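Local coordinates for protein 4-phosphoerythronate dehydrogenase (Lactobacillus jensenii, PDB 4PRL) that probably catalyses the NAD-dependent oxidation of 4-phospho-D-erythronate to the corresponding 2-oxo acid, as a member of the D-isomer specific 2-hydroxyacid dehydrogenase family, at residues 147-152 / 170-175; 202-207 / 237-242. All blocks are in the same frame, centred on the assembly; numbering follows the deposited sequence.

Interaction 1: residues 147-152 / 170-175; sequences KTIGLI and AKVLAY. With NAD (nicotinamide-adenine-dinucleotide), chain C.
I149 and V172 are paired in a parallel bridge, one of five that run unbroken from T148–K171 to I152–Y175. The two strand axes diverge by 19° and approach to 4.5 Å. Backbone bonds alternate in the parallel manner: I149 donates to K171 O (N to O 2.8 Å) and accepts from L173 N, and L151 likewise bonds L173 O and Y175 N. The longest and most bent of the five bonds is K171 N to K147 O, at 3.3 Å with an N-H...O angle of 146°.

Packing is tight on the face carrying I149, L151, V172 and A174, which helix 155-167 covers. V172 divides its branches: CG2 meets I149 CG1 at 3.9 Å, while CG1, anti to the backbone N (chi1 -179°), meets L151 CD1 at 4.0 Å. L151 CB also lies 4.0 Å from A174 CB.

The other face loosens toward the strands' start. K171 CB lies 4.0 Å from T148 OG1 before the exposed lysine chain leads away. At the far end, Y175 presents its ring edge to the adenine, CE2 lying 3.7 Å from NAD C2A, with I152 CG2 also near that carbon.

This is the first beta-alpha-beta unit of a Rossmann fold. Its chemistry implies a division of labour: main-chain bonds set the register, apolar branches seat the helix, and the strand ends meet the adenine, with D176 bonding NAD just beyond.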
ATOM      1  N   LYS A 147     -15.597   0.802  -4.450  1.00 32.06           N
ATOM      2  CA  LYS A 147     -16.167   2.130  -4.284  1.00 33.48           C
ATOM      3  C   LYS A 147     -15.296   3.202  -4.915  1.00 32.05           C
ATOM      4  O   LYS A 147     -14.077   3.010  -5.096  1.00 33.24           O
ATOM      5  CB  LYS A 147     -16.341   2.426  -2.804  1.00 35.70           C
ATOM      6  CG  LYS A 147     -17.294   1.456  -2.129  1.00 39.58           C
ATOM      7  CD  LYS A 147     -18.203   2.184  -1.149  1.00 44.72           C
ATOM      8  CE  LYS A 147     -19.555   1.510  -0.957  1.00 45.30           C
ATOM      9  NZ  LYS A 147     -20.426   1.639  -2.156  1.00 46.16           N
ATOM     10  N   THR A 148     -15.927   4.323  -5.249  1.00 28.27           N
ATOM     11  CA  THR A 148     -15.204   5.524  -5.630  1.00 27.90           C
ATOM     12  C   THR A 148     -15.279   6.565  -4.509  1.00 27.69           C
ATOM     13  O   THR A 148     -16.338   6.819  -3.927  1.00 26.31           O
ATOM     14  CB  THR A 148     -15.766   6.106  -6.923  1.00 28.45           C
ATOM     15  OG1 THR A 148     -15.550   5.177  -7.979  1.00 27.65           O
ATOM     16  CG2 THR A 148     -15.083   7.400  -7.287  1.00 29.22           C
ATOM     17  N   ILE A 149     -14.131   7.155  -4.200  1.00 28.48           N
ATOM     18  CA  ILE A 149     -14.028   8.187  -3.173  1.00 27.83           C
ATOM     19  C   ILE A 149     -13.900   9.500  -3.892  1.00 26.95           C
ATOM     20  O   ILE A 149     -13.177   9.608  -4.897  1.00 26.24           O
ATOM     21  CB  ILE A 149     -12.771   8.042  -2.305  1.00 28.40           C
ATOM     22  CG1 ILE A 149     -12.520   6.579  -1.895  1.00 30.72           C
ATOM     23  CG2 ILE A 149     -12.882   8.922  -1.084  1.00 28.83           C
ATOM     24  CD1 ILE A 149     -13.573   5.947  -1.004  1.00 30.58           C
ATOM     25  N   GLY A 150     -14.592  10.501  -3.373  1.00 26.18           N
ATOM     26  CA  GLY A 150     -14.534  11.845  -3.925  1.00 25.19           C
ATOM     27  C   GLY A 150     -14.154  12.796  -2.827  1.00 24.86           C
ATOM     28  O   GLY A 150     -14.795  12.829  -1.774  1.00 24.86           O
ATOM     29  N   LEU A 151     -13.096  13.547  -3.061  1.00 25.30           N
ATOM     30  CA  LEU A 151     -12.605  14.486  -2.080  1.00 27.92           C
ATOM     31  C   LEU A 151     -12.817  15.891  -2.607  1.00 30.29           C
ATOM     32  O   LEU A 151     -12.426  16.191  -3.714  1.00 31.74           O
ATOM     33  CB  LEU A 151     -11.106  14.253  -1.787  1.00 26.93           C
ATOM     34  CG  LEU A 151     -10.654  12.828  -1.466  1.00 26.23           C
ATOM     35  CD1 LEU A 151      -9.151  12.795  -1.246  1.00 26.87           C
ATOM     36  CD2 LEU A 151     -11.382  12.284  -0.252  1.00 26.19           C
ATOM     37  N   ILE A 152     -13.454  16.740  -1.816  1.00 33.55           N
ATOM     38  CA  ILE A 152     -13.562  18.153  -2.127  1.00 35.61           C
ATOM     39  C   ILE A 152     -12.495  18.874  -1.335  1.00 37.37           C
ATOM     40  O   ILE A 152     -12.591  19.022  -0.113  1.00 34.89           O
ATOM     41  CB  ILE A 152     -14.937  18.689  -1.737  1.00 37.06           C
ATOM     42  CG1 ILE A 152     -16.030  17.861  -2.425  1.00 37.96           C
ATOM     43  CG2 ILE A 152     -15.040  20.162  -2.076  1.00 36.72           C
ATOM     44  CD1 ILE A 152     -15.820  17.733  -3.912  1.00 39.19           C
ATOM     45  N   ALA A 170      -9.506   1.410  -3.542  1.00 28.62           N
ATOM     46  CA  ALA A 170     -10.598   2.242  -4.019  1.00 28.98           C
ATOM     47  C   ALA A 170     -10.098   3.205  -5.094  1.00 29.92           C
ATOM     48  O   ALA A 170      -8.917   3.532  -5.118  1.00 33.04           O
ATOM     49  CB  ALA A 170     -11.203   3.014  -2.862  1.00 28.29           C
ATOM     50  N   LYS A 171     -10.982   3.629  -5.998  1.00 29.36           N
ATOM     51  CA  LYS A 171     -10.676   4.728  -6.913  1.00 30.86           C
ATOM     52  C   LYS A 171     -10.863   6.028  -6.136  1.00 29.42           C
ATOM     53  O   LYS A 171     -11.921   6.248  -5.563  1.00 31.97           O
ATOM     54  CB  LYS A 171     -11.628   4.715  -8.117  1.00 34.12           C
ATOM     55  CG  LYS A 171     -11.332   5.767  -9.183  1.00 36.65           C
ATOM     56  CD  LYS A 171     -12.220   5.651 -10.423  1.00 41.20           C
ATOM     57  CE  LYS A 171     -11.978   4.354 -11.202  1.00 44.93           C
ATOM     58  NZ  LYS A 171     -12.721   4.269 -12.498  1.00 45.44           N
ATOM     59  N   VAL A 172      -9.861   6.883  -6.094  1.00 26.57           N
ATOM     60  CA  VAL A 172     -10.027   8.139  -5.406  1.00 26.69           C
ATOM     61  C   VAL A 172     -10.024   9.283  -6.404  1.00 27.83           C
ATOM     62  O   VAL A 172      -9.111   9.401  -7.191  1.00 27.19           O
ATOM     63  CB  VAL A 172      -8.922   8.332  -4.375  1.00 26.25           C
ATOM     64  CG1 VAL A 172      -9.100   9.641  -3.635  1.00 26.44           C
ATOM     65  CG2 VAL A 172      -8.965   7.180  -3.393  1.00 26.84           C
ATOM     66  N   LEU A 173     -11.076  10.097  -6.394  1.00 29.92           N
ATOM     67  CA  LEU A 173     -11.125  11.303  -7.216  1.00 31.73           C
ATOM     68  C   LEU A 173     -11.067  12.487  -6.277  1.00 33.12           C
ATOM     69  O   LEU A 173     -11.570  12.412  -5.162  1.00 36.18           O
ATOM     70  CB  LEU A 173     -12.416  11.367  -8.042  1.00 32.32           C
ATOM     71  CG  LEU A 173     -12.764  10.217  -9.013  1.00 33.28           C
ATOM     72  CD1 LEU A 173     -14.061  10.527  -9.755  1.00 32.07           C
ATOM     73  CD2 LEU A 173     -11.629   9.929  -9.994  1.00 32.89           C
ATOM     74  N   ALA A 174     -10.467  13.580  -6.723  1.00 32.96           N
ATOM     75  CA  ALA A 174     -10.384  14.777  -5.895  1.00 34.44           C
ATOM     76  C   ALA A 174     -10.559  16.048  -6.715  1.00 36.01           C
ATOM     77  O   ALA A 174     -10.042  16.150  -7.839  1.00 37.47           O
ATOM     78  CB  ALA A 174      -9.050  14.826  -5.156  1.00 34.52           C
ATOM     79  N   TYR A 175     -11.302  16.999  -6.151  1.00 34.17           N
ATOM     80  CA  TYR A 175     -11.385  18.325  -6.695  1.00 35.11           C
ATOM     81  C   TYR A 175     -10.566  19.228  -5.813  1.00 35.35           C
ATOM     82  O   TYR A 175     -10.656  19.175  -4.595  1.00 35.40           O
ATOM     83  CB  TYR A 175     -12.831  18.858  -6.792  1.00 36.33           C
ATOM     84  CG  TYR A 175     -12.870  20.337  -7.188  1.00 39.28           C
ATOM     85  CD1 TYR A 175     -12.592  20.739  -8.505  1.00 41.50           C
ATOM     86  CD2 TYR A 175     -13.135  21.330  -6.248  1.00 39.28           C
ATOM     87  CE1 TYR A 175     -12.601  22.075  -8.866  1.00 41.73           C
ATOM     88  CE2 TYR A 175     -13.146  22.669  -6.605  1.00 40.82           C
ATOM     89  CZ  TYR A 175     -12.876  23.039  -7.910  1.00 43.04           C
ATOM     90  OH  TYR A 175     -12.870  24.376  -8.265  1.00 45.79           O
TER
HETATM   91  PA  NAD C 401      -5.404  22.700   4.103  1.00101.20           P
HETATM   92  O1A NAD C 401      -5.618  24.102   4.593  1.00 96.41           O
HETATM   93  O2A NAD C 401      -4.070  22.040   4.280  1.00 83.83           O
HETATM   94  O5B NAD C 401      -5.818  22.627   2.556  1.00 95.90           O
HETATM   95  C5B NAD C 401      -7.187  22.446   2.184  1.00 86.16           C
HETATM   96  C4B NAD C 401      -7.339  22.273   0.677  1.00 73.99           C
HETATM   97  O4B NAD C 401      -8.619  22.730   0.250  1.00 70.75           O
HETATM   98  C3B NAD C 401      -6.322  23.112  -0.056  1.00 66.94           C
HETATM   99  O3B NAD C 401      -5.418  22.276  -0.751  1.00 59.76           O
HETATM  100  C2B NAD C 401      -7.092  23.887  -1.080  1.00 65.36           C
HETATM  101  O2B NAD C 401      -6.482  23.626  -2.331  1.00 61.73           O
HETATM  102  C1B NAD C 401      -8.486  23.295  -1.048  1.00 70.11           C
HETATM  103  N9A NAD C 401      -9.491  24.326  -1.435  1.00 71.93           N
HETATM  104  C8A NAD C 401      -9.326  25.651  -1.321  1.00 70.76           C
HETATM  105  N7A NAD C 401     -10.395  26.326  -1.795  1.00 69.62           N
HETATM  106  C5A NAD C 401     -11.270  25.429  -2.244  1.00 64.79           C
HETATM  107  C6A NAD C 401     -12.600  25.472  -2.866  1.00 65.59           C
HETATM  108  N6A NAD C 401     -13.224  26.641  -3.115  1.00 67.02           N
HETATM  109  N1A NAD C 401     -13.186  24.312  -3.185  1.00 64.01           N
HETATM  110  C2A NAD C 401     -12.584  23.148  -2.951  1.00 64.15           C
HETATM  111  N3A NAD C 401     -11.378  23.039  -2.394  1.00 66.05           N
HETATM  112  C4A NAD C 401     -10.673  24.119  -2.017  1.00 67.00           C
HETATM  113  O3  NAD C 401      -6.568  21.809   4.757  1.00113.69           O
HETATM  114  PN  NAD C 401      -6.416  20.227   4.977  1.00122.09           P
HETATM  115  O1N NAD C 401      -6.906  19.495   3.759  1.00105.36           O
HETATM  116  O2N NAD C 401      -5.036  19.994   5.535  1.00111.72           O
HETATM  117  O5D NAD C 401      -7.506  20.008   6.125  1.00115.90           O
HETATM  118  C5D NAD C 401      -8.766  19.410   5.837  1.00108.42           C
HETATM  119  C4D NAD C 401      -9.827  20.013   6.744  1.00105.07           C
HETATM  120  O4D NAD C 401      -9.786  19.436   8.053  1.00 98.26           O
HETATM  121  C3D NAD C 401      -9.609  21.509   6.923  1.00103.04           C
HETATM  122  O3D NAD C 401     -10.792  22.226   6.591  1.00 97.12           O
HETATM  123  C2D NAD C 401      -9.374  21.690   8.395  1.00 99.98           C
HETATM  124  O2D NAD C 401      -9.983  22.897   8.840  1.00 95.75           O
HETATM  125  C1D NAD C 401     -10.085  20.483   8.977  1.00 98.56           C
HETATM  126  N1N NAD C 401      -9.761  20.186  10.379  1.00 92.08           N
HETATM  127  C2N NAD C 401     -10.532  19.317  11.021  1.00 92.17           C
HETATM  128  C3N NAD C 401     -10.309  18.994  12.347  1.00 94.99           C
HETATM  129  C7N NAD C 401     -11.177  18.005  13.053  1.00 91.61           C
HETATM  130  O7N NAD C 401     -10.750  17.465  14.048  1.00 84.92           O
HETATM  131  N7N NAD C 401     -12.386  17.747  12.582  1.00 83.65           N
HETATM  132  C4N NAD C 401      -9.265  19.583  13.029  1.00 94.93           C
HETATM  133  C5N NAD C 401      -8.479  20.487  12.347  1.00 97.76           C
HETATM  134  C6N NAD C 401      -8.755  20.776  11.023  1.00 94.29           C

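Interaction 2: residues 202-207 / 237-242; sequences ISLHTP and ELVDTA. With NAD (nicotinamide-adenine-dinucleotide), chain C.
L238 packs against L204 and T206 and makes most of the apolar contact, V239 adding a touch on L204; no hydrogen bond links the two segments. L238 CB lies 4.1 Å from L204 CD1, where the leucines slide past each other in opposite directions. L238 extends its branches to T206: CD2 touches T206 CG2 at 3.8 Å, and CD1 sits against the T206 carbonyl oxygen. L204 holds CG beside the backbone N (chi1 -51°), anti to the carbonyl carbon, and its CD1 also reaches V239 CG2 at 3.5 Å, these two side chains crossing at about a right angle.

Polar interactions do not cross between the segments. H205 NE2 donates to S203 OG over 2.8 Å, with the serine oxygen 35° out of the imidazole plane, so this bond helps to fix the ring's rotation. D240 is the N-cap of helix 241-249: OD1 accepts from A243 N and, weakly, from A242 N. P207 O bonds T212 OG1, and T206 OG1 bonds I152 O weakly.

Cofactor contacts come from residues 205-207. T206 O accepts a weak hydrogen bond from NAD O3D (3.3 Å), T206 OG1 lies 2.8 Å from NAD N3A, and P207 CD approaches NAD O4B at 3.3 Å. The H205 ring turns its edge to NAD C5D.

L238 thus backs the T206 segment where it passes the dinucleotide. Strand 201-204 lies between strands 148-152 and 229-232, the H205 side chain touches helix 155-167, and L204 and V239 both pack on N232, joining the central sheet's end to the turn leading into helix 241-249.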
ATOM      1  N   ILE A 202     -17.964  10.598  -0.053  1.00 29.94           N
ATOM      2  CA  ILE A 202     -17.492  11.958  -0.274  1.00 30.89           C
ATOM      3  C   ILE A 202     -16.964  12.531   1.018  1.00 31.12           C
ATOM      4  O   ILE A 202     -17.697  12.591   2.026  1.00 30.64           O
ATOM      5  CB  ILE A 202     -18.623  12.872  -0.755  1.00 33.02           C
ATOM      6  CG1 ILE A 202     -18.996  12.555  -2.208  1.00 34.34           C
ATOM      7  CG2 ILE A 202     -18.209  14.334  -0.647  1.00 34.66           C
ATOM      8  CD1 ILE A 202     -20.439  12.876  -2.527  1.00 35.27           C
ATOM      9  N   SER A 203     -15.714  12.986   0.982  1.00 29.41           N
ATOM     10  CA  SER A 203     -15.112  13.575   2.154  1.00 29.51           C
ATOM     11  C   SER A 203     -14.573  14.970   1.856  1.00 30.72           C
ATOM     12  O   SER A 203     -13.806  15.146   0.907  1.00 26.94           O
ATOM     13  CB  SER A 203     -14.010  12.667   2.686  1.00 29.14           C
ATOM     14  OG  SER A 203     -13.685  12.991   4.019  1.00 27.81           O
ATOM     15  N   LEU A 204     -14.969  15.929   2.711  1.00 32.88           N
ATOM     16  CA  LEU A 204     -14.671  17.357   2.576  1.00 30.96           C
ATOM     17  C   LEU A 204     -13.382  17.743   3.270  1.00 32.75           C
ATOM     18  O   LEU A 204     -13.165  17.378   4.424  1.00 31.63           O
ATOM     19  CB  LEU A 204     -15.768  18.154   3.235  1.00 30.96           C
ATOM     20  CG  LEU A 204     -17.203  17.832   2.853  1.00 32.84           C
ATOM     21  CD1 LEU A 204     -18.116  18.800   3.591  1.00 34.47           C
ATOM     22  CD2 LEU A 204     -17.435  17.945   1.359  1.00 32.81           C
ATOM     23  N   HIS A 205     -12.547  18.510   2.577  1.00 34.35           N
ATOM     24  CA  HIS A 205     -11.247  18.914   3.105  1.00 38.13           C
ATOM     25  C   HIS A 205     -10.858  20.331   2.616  1.00 41.34           C
ATOM     26  O   HIS A 205      -9.686  20.644   2.302  1.00 39.66           O
ATOM     27  CB  HIS A 205     -10.207  17.837   2.758  1.00 38.68           C
ATOM     28  CG  HIS A 205     -10.550  16.501   3.333  1.00 36.21           C
ATOM     29  ND1 HIS A 205     -10.366  16.200   4.661  1.00 36.08           N
ATOM     30  CD2 HIS A 205     -11.160  15.424   2.786  1.00 35.48           C
ATOM     31  CE1 HIS A 205     -10.817  14.983   4.903  1.00 35.22           C
ATOM     32  NE2 HIS A 205     -11.302  14.490   3.780  1.00 34.44           N
ATOM     33  N   THR A 206     -11.891  21.175   2.638  1.00 41.17           N
ATOM     34  CA  THR A 206     -11.894  22.508   2.078  1.00 39.79           C
ATOM     35  C   THR A 206     -11.932  23.483   3.230  1.00 41.06           C
ATOM     36  O   THR A 206     -12.740  23.327   4.153  1.00 39.97           O
ATOM     37  CB  THR A 206     -13.146  22.694   1.201  1.00 38.79           C
ATOM     38  OG1 THR A 206     -12.853  22.254  -0.130  1.00 39.84           O
ATOM     39  CG2 THR A 206     -13.611  24.136   1.163  1.00 39.47           C
ATOM     40  N   PRO A 207     -11.071  24.507   3.186  1.00 41.57           N
ATOM     41  CA  PRO A 207     -11.093  25.439   4.289  1.00 40.50           C
ATOM     42  C   PRO A 207     -12.394  26.221   4.242  1.00 41.09           C
ATOM     43  O   PRO A 207     -12.973  26.392   3.171  1.00 41.83           O
ATOM     44  CB  PRO A 207      -9.890  26.326   4.004  1.00 40.98           C
ATOM     45  CG  PRO A 207      -9.802  26.343   2.523  1.00 39.74           C
ATOM     46  CD  PRO A 207     -10.209  24.971   2.087  1.00 40.03           C
ATOM     47  N   GLU A 237     -19.605  24.411   8.873  1.00 37.50           N
ATOM     48  CA  GLU A 237     -20.267  25.425   8.075  1.00 38.94           C
ATOM     49  C   GLU A 237     -20.137  25.161   6.569  1.00 40.07           C
ATOM     50  O   GLU A 237     -20.780  25.830   5.745  1.00 39.20           O
ATOM     51  CB  GLU A 237     -19.687  26.808   8.410  1.00 41.51           C
ATOM     52  CG  GLU A 237     -20.039  27.320   9.803  1.00 42.53           C
ATOM     53  CD  GLU A 237     -19.147  26.797  10.929  1.00 44.71           C
ATOM     54  OE1 GLU A 237     -18.123  26.105  10.659  1.00 44.43           O
ATOM     55  OE2 GLU A 237     -19.490  27.096  12.103  1.00 42.73           O
ATOM     56  N   LEU A 238     -19.298  24.198   6.199  1.00 39.97           N
ATOM     57  CA  LEU A 238     -19.254  23.724   4.816  1.00 37.05           C
ATOM     58  C   LEU A 238     -20.574  23.082   4.395  1.00 32.53           C
ATOM     59  O   LEU A 238     -20.899  23.087   3.229  1.00 31.88           O
ATOM     60  CB  LEU A 238     -18.116  22.722   4.621  1.00 37.68           C
ATOM     61  CG  LEU A 238     -16.692  23.206   4.913  1.00 38.68           C
ATOM     62  CD1 LEU A 238     -15.732  22.020   4.885  1.00 38.72           C
ATOM     63  CD2 LEU A 238     -16.267  24.265   3.914  1.00 38.39           C
ATOM     64  N   VAL A 239     -21.333  22.548   5.344  1.00 30.87           N
ATOM     65  CA  VAL A 239     -22.562  21.802   5.042  1.00 31.01           C
ATOM     66  C   VAL A 239     -23.825  22.501   5.577  1.00 32.70           C
ATOM     67  O   VAL A 239     -23.833  23.055   6.665  1.00 35.00           O
ATOM     68  CB  VAL A 239     -22.451  20.382   5.617  1.00 29.51           C
ATOM     69  CG1 VAL A 239     -23.717  19.588   5.379  1.00 29.30           C
ATOM     70  CG2 VAL A 239     -21.231  19.669   5.031  1.00 28.39           C
ATOM     71  N   ASP A 240     -24.887  22.508   4.786  1.00 33.49           N
ATOM     72  CA  ASP A 240     -26.150  23.084   5.214  1.00 33.43           C
ATOM     73  C   ASP A 240     -26.849  21.986   5.977  1.00 32.92           C
ATOM     74  O   ASP A 240     -27.346  21.035   5.372  1.00 32.64           O
ATOM     75  CB  ASP A 240     -26.962  23.502   3.975  1.00 34.91           C
ATOM     76  CG  ASP A 240     -28.379  23.992   4.300  1.00 35.40           C
ATOM     77  OD1 ASP A 240     -28.982  23.614   5.328  1.00 34.45           O
ATOM     78  OD2 ASP A 240     -28.910  24.751   3.471  1.00 38.38           O
ATOM     79  N   THR A 241     -26.901  22.112   7.293  1.00 33.39           N
ATOM     80  CA  THR A 241     -27.428  21.034   8.137  1.00 36.44           C
ATOM     81  C   THR A 241     -28.879  20.657   7.837  1.00 36.25           C
ATOM     82  O   THR A 241     -29.259  19.489   7.940  1.00 38.48           O
ATOM     83  CB  THR A 241     -27.344  21.365   9.641  1.00 38.02           C
ATOM     84  OG1 THR A 241     -26.056  21.894   9.970  1.00 39.82           O
ATOM     85  CG2 THR A 241     -27.577  20.117  10.475  1.00 39.29           C
ATOM     86  N   ALA A 242     -29.699  21.631   7.493  1.00 36.18           N
ATOM     87  CA  ALA A 242     -31.095  21.332   7.183  1.00 35.30           C
ATOM     88  C   ALA A 242     -31.153  20.529   5.863  1.00 35.63           C
ATOM     89  O   ALA A 242     -31.817  19.481   5.784  1.00 34.35           O
ATOM     90  CB  ALA A 242     -31.904  22.618   7.109  1.00 34.02           C
TER
HETATM   91  PA  NAD C 401      -5.404  22.700   4.103  1.00101.20           P
HETATM   92  O1A NAD C 401      -5.618  24.102   4.593  1.00 96.41           O
HETATM   93  O2A NAD C 401      -4.070  22.040   4.280  1.00 83.83           O
HETATM   94  O5B NAD C 401      -5.818  22.627   2.556  1.00 95.90           O
HETATM   95  C5B NAD C 401      -7.187  22.446   2.184  1.00 86.16           C
HETATM   96  C4B NAD C 401      -7.339  22.273   0.677  1.00 73.99           C
HETATM   97  O4B NAD C 401      -8.619  22.730   0.250  1.00 70.75           O
HETATM   98  C3B NAD C 401      -6.322  23.112  -0.056  1.00 66.94           C
HETATM   99  O3B NAD C 401      -5.418  22.276  -0.751  1.00 59.76           O
HETATM  100  C2B NAD C 401      -7.092  23.887  -1.080  1.00 65.36           C
HETATM  101  O2B NAD C 401      -6.482  23.626  -2.331  1.00 61.73           O
HETATM  102  C1B NAD C 401      -8.486  23.295  -1.048  1.00 70.11           C
HETATM  103  N9A NAD C 401      -9.491  24.326  -1.435  1.00 71.93           N
HETATM  104  C8A NAD C 401      -9.326  25.651  -1.321  1.00 70.76           C
HETATM  105  N7A NAD C 401     -10.395  26.326  -1.795  1.00 69.62           N
HETATM  106  C5A NAD C 401     -11.270  25.429  -2.244  1.00 64.79           C
HETATM  107  C6A NAD C 401     -12.600  25.472  -2.866  1.00 65.59           C
HETATM  108  N6A NAD C 401     -13.224  26.641  -3.115  1.00 67.02           N
HETATM  109  N1A NAD C 401     -13.186  24.312  -3.185  1.00 64.01           N
HETATM  110  C2A NAD C 401     -12.584  23.148  -2.951  1.00 64.15           C
HETATM  111  N3A NAD C 401     -11.378  23.039  -2.394  1.00 66.05           N
HETATM  112  C4A NAD C 401     -10.673  24.119  -2.017  1.00 67.00           C
HETATM  113  O3  NAD C 401      -6.568  21.809   4.757  1.00113.69           O
HETATM  114  PN  NAD C 401      -6.416  20.227   4.977  1.00122.09           P
HETATM  115  O1N NAD C 401      -6.906  19.495   3.759  1.00105.36           O
HETATM  116  O2N NAD C 401      -5.036  19.994   5.535  1.00111.72           O
HETATM  117  O5D NAD C 401      -7.506  20.008   6.125  1.00115.90           O
HETATM  118  C5D NAD C 401      -8.766  19.410   5.837  1.00108.42           C
HETATM  119  C4D NAD C 401      -9.827  20.013   6.744  1.00105.07           C
HETATM  120  O4D NAD C 401      -9.786  19.436   8.053  1.00 98.26           O
HETATM  121  C3D NAD C 401      -9.609  21.509   6.923  1.00103.04           C
HETATM  122  O3D NAD C 401     -10.792  22.226   6.591  1.00 97.12           O
HETATM  123  C2D NAD C 401      -9.374  21.690   8.395  1.00 99.98           C
HETATM  124  O2D NAD C 401      -9.983  22.897   8.840  1.00 95.75           O
HETATM  125  C1D NAD C 401     -10.085  20.483   8.977  1.00 98.56           C
HETATM  126  N1N NAD C 401      -9.761  20.186  10.379  1.00 92.08           N
HETATM  127  C2N NAD C 401     -10.532  19.317  11.021  1.00 92.17           C
HETATM  128  C3N NAD C 401     -10.309  18.994  12.347  1.00 94.99           C
HETATM  129  C7N NAD C 401     -11.177  18.005  13.053  1.00 91.61           C
HETATM  130  O7N NAD C 401     -10.750  17.465  14.048  1.00 84.92           O
HETATM  131  N7N NAD C 401     -12.386  17.747  12.582  1.00 83.65           N
HETATM  132  C4N NAD C 401      -9.265  19.583  13.029  1.00 94.93           C
HETATM  133  C5N NAD C 401      -8.479  20.487  12.347  1.00 97.76           C
HETATM  134  C6N NAD C 401      -8.755  20.776  11.023  1.00 94.29           C

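How the interactions relate
Interactions 1 and 2, centres about 15 Å apart and in series along the chain, reach the same parallel seven-stranded sheet of the NAD-binding domain, interaction 1 through two strands and interaction 2 through strand 201-204 alone. That strand borders strand 148-152; probable hydrogen bonds from S203 N to G150 O (2.9 Å) and from H205 N to I152 O (2.7 Å) join them. The strand order 171-175, 148-152, 201-204 puts the place where the sheet order reverses between the latter two, the classic Rossmann switch point. Both contacts therefore reach NAD from the C-terminal strand ends: interaction 1 meets the adenine, and interaction 2 extends toward the nicotinamide ribose.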